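Local atomic coordinates of 3-oxoadipate enol-lactonase (Burkholderia xenovorans, PDB entry 2XUA), a protein that probably hydrolyses the enol-lactone of 3-oxoadipate in the breakdown of catechol-type aromatic compounds, using an alpha/beta hydrolase fold. Residues Leu31-Ser34 with Ser40-Ala43; Arg57-Thr60 with Gly64-Glu67. All blocks are in the same frame, centred on the assembly; numbering follows the deposited sequence.

How the interactions relate
Two neighbouring parallel strands of an alpha/beta hydrolase sheet, 28-32 and 54-58, each end in a loop that turns back on the residues just before it, and the pair illustrates how such loops are tied together. Interaction 1 does this with apolar contacts round an indole, interaction 2 with hydrogen bonds to an aspartate. Their centres are 10 Å apart and they touch directly: S32 OG and Y58 OH make a probable hydrogen bond of 2.7 Å, and W42 CB packs on R57 CD at 3.7 Å. Interaction 1 reaches the ligand, the S34 side chain being about 3 Å from bound laevulinic acid; the T60 side chain of interaction 2 is about 10 Å away.

Interaction 1: Leu31-Ser34 with Ser40-Ala43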
loop_
_atom_site.group_PDB
_atom_site.type_symbol
_atom_site.label_atom_id
_atom_site.label_comp_id
_atom_site.label_asym_id
_atom_site.label_seq_id
_atom_site.Cartn_x
_atom_site.Cartn_y
_atom_site.Cartn_z
ATOM N N LEU B 31 -13.521 -5.861 -7.326
ATOM C CA LEU B 31 -13.403 -4.381 -7.237
ATOM C C LEU B 31 -12.439 -4.013 -8.368
ATOM O O LEU B 31 -11.453 -4.730 -8.562
ATOM C CB LEU B 31 -12.768 -4.045 -5.869
ATOM C CG LEU B 31 -13.660 -4.477 -4.695
ATOM C CD1 LEU B 31 -13.088 -3.995 -3.300
ATOM C CD2 LEU B 31 -15.097 -3.939 -4.901
ATOM N N SER B 32 -12.609 -2.857 -9.008
ATOM C CA SER B 32 -11.655 -2.471 -10.034
ATOM C C SER B 32 -11.212 -1.032 -9.862
ATOM O O SER B 32 -12.025 -0.166 -9.594
ATOM C CB SER B 32 -12.288 -2.747 -11.419
ATOM O OG SER B 32 -11.282 -2.514 -12.406
ATOM N N ASN B 33 -9.901 -0.802 -9.906
ATOM C CA ASN B 33 -9.258 0.406 -9.370
ATOM C C ASN B 33 -9.301 1.584 -10.395
ATOM O O ASN B 33 -9.572 1.422 -11.592
ATOM C CB ASN B 33 -7.749 0.187 -9.139
ATOM C CG ASN B 33 -7.409 -1.049 -8.310
ATOM O OD1 ASN B 33 -6.269 -1.531 -8.336
ATOM N ND2 ASN B 33 -8.374 -1.586 -7.617
ATOM N N SER B 34 -9.021 2.760 -9.873
ATOM C CA SER B 34 -8.812 3.978 -10.691
ATOM C C SER B 34 -7.443 3.978 -11.344
ATOM O O SER B 34 -6.463 3.392 -10.806
ATOM C CB SER B 34 -8.858 5.180 -9.733
ATOM O OG SER B 34 -9.074 6.387 -10.508
ATOM N N SER B 40 -4.640 -1.349 -2.928
ATOM C CA SER B 40 -4.733 -0.774 -1.577
ATOM C C SER B 40 -5.791 0.302 -1.483
ATOM O O SER B 40 -6.276 0.646 -0.371
ATOM C CB SER B 40 -3.358 -0.218 -1.101
ATOM O OG SER B 40 -2.946 0.968 -1.837
HETATM N N MSE B 41 -6.171 0.874 -2.636
HETATM C CA MSE B 41 -7.175 1.974 -2.582
HETATM C C MSE B 41 -8.526 1.510 -2.036
HETATM O O MSE B 41 -9.274 2.310 -1.536
HETATM C CB MSE B 41 -7.353 2.631 -3.947
HETATM C CG MSE B 41 -8.000 1.670 -4.955
HETATM SE SE MSE B 41 -8.873 2.728 -6.302
HETATM C CE MSE B 41 -10.418 3.391 -5.327
ATOM N N TRP B 42 -8.818 0.191 -2.075
ATOM C CA TRP B 42 -10.095 -0.310 -1.605
ATOM C C TRP B 42 -10.001 -0.787 -0.149
ATOM O O TRP B 42 -10.927 -1.353 0.365
ATOM C CB TRP B 42 -10.482 -1.530 -2.459
ATOM C CG TRP B 42 -10.850 -1.139 -3.859
ATOM C CD1 TRP B 42 -10.183 -1.467 -4.996
ATOM C CD2 TRP B 42 -12.025 -0.403 -4.259
ATOM N NE1 TRP B 42 -10.829 -0.918 -6.087
ATOM C CE2 TRP B 42 -11.968 -0.276 -5.675
ATOM C CE3 TRP B 42 -13.065 0.208 -3.563
ATOM C CZ2 TRP B 42 -12.943 0.413 -6.423
ATOM C CZ3 TRP B 42 -14.061 0.882 -4.288
ATOM C CH2 TRP B 42 -13.975 0.991 -5.724
ATOM N N ALA B 43 -8.849 -0.628 0.492
ATOM C CA ALA B 43 -8.723 -1.142 1.833
ATOM C C ALA B 43 -9.873 -0.683 2.784
ATOM O O ALA B 43 -10.355 -1.491 3.596
ATOM C CB ALA B 43 -7.269 -0.774 2.425
#
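L31 and W42 meet where strand 28-32 of the alpha/beta hydrolase sheet runs out into a loop, which returns through a short 3-10 turn towards helix 43-52. In this fold the loop after that strand commonly supplies a backbone N-H to the oxyanion hole, and here S34 lies in the pocket that holds laevulinic acid.

Most of the contact is apolar. L31 lays its CB over one face of the W42 indole as a CH-pi contact, 3.7 Å from the centroid of the five-membered ring and only 10° off the ring normal. Its CD1 branch, extended away from the backbone, continues across the base of the indole and stands 3.7 Å from W42 CG. The opposite face is taken by the selenomethionine M41 of the same turn, whose chain bends at chi3 (-73°) to carry the methyl CE over the ring, 3.9 Å above its plane. The indole is thus sandwiched between a leucine from the strand and its own neighbour in sequence. C97 and L99 of strand 94-99 also pack on W42.

Polar groups meet the ring at its rim. The carbonyl oxygen of S32 lies near the ring plane, 3.4 Å from CZ2, while the amide of N33 sits beside the pyrrole edge with its plane 46° from that of the indole.

The turn itself is closed by a backbone hydrogen bond, A43 N to S40 O. M41 also reaches N33 and the pocket residue S34, its selenium lying 4.0 Å from N33 CB and 3.6 Å from the backbone N of S34.

Interaction 2: Arg57-Thr60 with Gly64-Glu67; sequences RYDT and GHSE
D59, the residue that follows strand 54-58, is gripped by H65 and S66 from the returning loop, one bond falling on its side chain and the other on its backbone. The backbone N of H65 donates to D59 OD2 over 2.8 Å, and the bond is nearly straight, with 163° at the hydrogen. It arrives on the anti side of the carboxylate, 25° out of its plane. The second bond is short: S66 OG gives its proton to the D59 carbonyl oxygen at 2.5 Å, the donor tilted from the carbonyl plane. The same hydroxyl brushes D59 CB at 3.1 Å.

The first torsion of D59 (chi1 -75°) sets CG anti to the carbonyl carbon and turns the carboxylate to the loop, where OD2 meets the H65 N-H while the carbonyl is left to S66. G64 brings the chain close to it: a CB here would lie about 2.0 Å from OD2, and its absence lets OD2 come within 3.2 Å of the G64 CA. The positive phi of G64 is a conformation that glycine adopts readily.

A second shell holds D59 and S66. D59 OD1 accepts a hydrogen bond from the backbone N of L39, so each carboxylate oxygen has its own N-H donor, a setting that would be expected to keep the acid ionised. S66 OG in turn accepts from the backbone N of H15 on strand 12-19. Farther out, the H65 ring stacks on H65 of the second subunit, placing the loop at the dimer interface.

Together D59, G64 and S66 match the D-x-R-G-x-G-x-S sequence motif familiar from alpha/beta hydrolases, in which the aspartate at the strand end pins the glycine-rich loop leading to the next helix.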
loop_
_atom_site.group_PDB
_atom_site.type_symbol
_atom_site.label_atom_id
_atom_site.label_comp_id
_atom_site.label_asym_id
_atom_site.label_seq_id
_atom_site.Cartn_x
_atom_site.Cartn_y
_atom_site.Cartn_z
ATOM N N ARG B 57 -9.736 -8.369 -5.362
ATOM C CA ARG B 57 -9.110 -7.126 -5.844
ATOM C C ARG B 57 -7.949 -7.482 -6.742
ATOM O O ARG B 57 -7.365 -8.588 -6.614
ATOM C CB ARG B 57 -8.553 -6.329 -4.658
ATOM C CG ARG B 57 -9.651 -5.685 -3.841
ATOM C CD ARG B 57 -8.951 -4.946 -2.660
ATOM N NE ARG B 57 -8.595 -5.908 -1.615
ATOM C CZ ARG B 57 -7.682 -5.697 -0.633
ATOM N NH1 ARG B 57 -6.969 -4.595 -0.587
ATOM N NH2 ARG B 57 -7.488 -6.594 0.334
ATOM N N TYR B 58 -7.541 -6.551 -7.607
ATOM C CA TYR B 58 -6.429 -6.836 -8.470
ATOM C C TYR B 58 -5.791 -5.515 -8.894
ATOM O O TYR B 58 -6.406 -4.454 -8.789
ATOM C CB TYR B 58 -6.906 -7.690 -9.692
ATOM C CG TYR B 58 -7.732 -6.915 -10.678
ATOM C CD1 TYR B 58 -7.174 -6.447 -11.885
ATOM C CD2 TYR B 58 -9.075 -6.675 -10.448
ATOM C CE1 TYR B 58 -7.952 -5.679 -12.800
ATOM C CE2 TYR B 58 -9.854 -5.927 -11.346
ATOM C CZ TYR B 58 -9.269 -5.420 -12.497
ATOM O OH TYR B 58 -10.037 -4.708 -13.370
ATOM N N ASP B 59 -4.543 -5.594 -9.317
ATOM C CA ASP B 59 -3.865 -4.454 -9.925
ATOM C C ASP B 59 -4.133 -4.503 -11.420
ATOM O O ASP B 59 -3.732 -5.449 -12.126
ATOM C CB ASP B 59 -2.375 -4.476 -9.607
ATOM C CG ASP B 59 -2.087 -4.048 -8.155
ATOM O OD1 ASP B 59 -2.993 -3.544 -7.515
ATOM O OD2 ASP B 59 -0.967 -4.190 -7.635
ATOM N N THR B 60 -4.798 -3.463 -11.901
ATOM C CA THR B 60 -5.064 -3.352 -13.352
ATOM C C THR B 60 -3.740 -3.442 -14.117
ATOM O O THR B 60 -2.698 -3.036 -13.626
ATOM C CB THR B 60 -5.748 -1.987 -13.602
ATOM O OG1 THR B 60 -6.972 -1.915 -12.850
ATOM C CG2 THR B 60 -6.083 -1.780 -15.137
ATOM N N GLY B 64 0.648 -1.081 -10.115
ATOM C CA GLY B 64 0.822 -1.814 -8.895
ATOM C C GLY B 64 1.885 -2.842 -9.123
ATOM O O GLY B 64 3.003 -2.494 -9.582
ATOM N N HIS B 65 1.543 -4.094 -8.820
ATOM C CA HIS B 65 2.504 -5.166 -8.966
ATOM C C HIS B 65 2.176 -6.046 -10.137
ATOM O O HIS B 65 2.713 -7.154 -10.259
ATOM C CB HIS B 65 2.586 -5.944 -7.661
ATOM C CG HIS B 65 3.257 -5.148 -6.600
ATOM N ND1 HIS B 65 4.627 -5.121 -6.463
ATOM C CD2 HIS B 65 2.766 -4.237 -5.724
ATOM C CE1 HIS B 65 4.956 -4.259 -5.517
ATOM N NE2 HIS B 65 3.843 -3.710 -5.049
ATOM N N SER B 66 1.313 -5.553 -10.996
ATOM C CA SER B 66 0.939 -6.325 -12.163
ATOM C C SER B 66 1.953 -5.983 -13.271
ATOM O O SER B 66 2.705 -4.983 -13.162
ATOM C CB SER B 66 -0.472 -5.989 -12.638
ATOM O OG SER B 66 -1.484 -6.502 -11.740
ATOM N N GLU B 67 1.928 -6.756 -14.351
ATOM C CA GLU B 67 2.783 -6.470 -15.486
ATOM C C GLU B 67 2.291 -5.213 -16.160
ATOM O O GLU B 67 1.101 -4.912 -16.133
ATOM C CB GLU B 67 2.689 -7.636 -16.459
ATOM C CG GLU B 67 3.544 -7.524 -17.738
ATOM C CD GLU B 67 3.161 -8.616 -18.749
ATOM O OE1 GLU B 67 3.514 -9.793 -18.531
ATOM O OE2 GLU B 67 2.455 -8.320 -19.717
#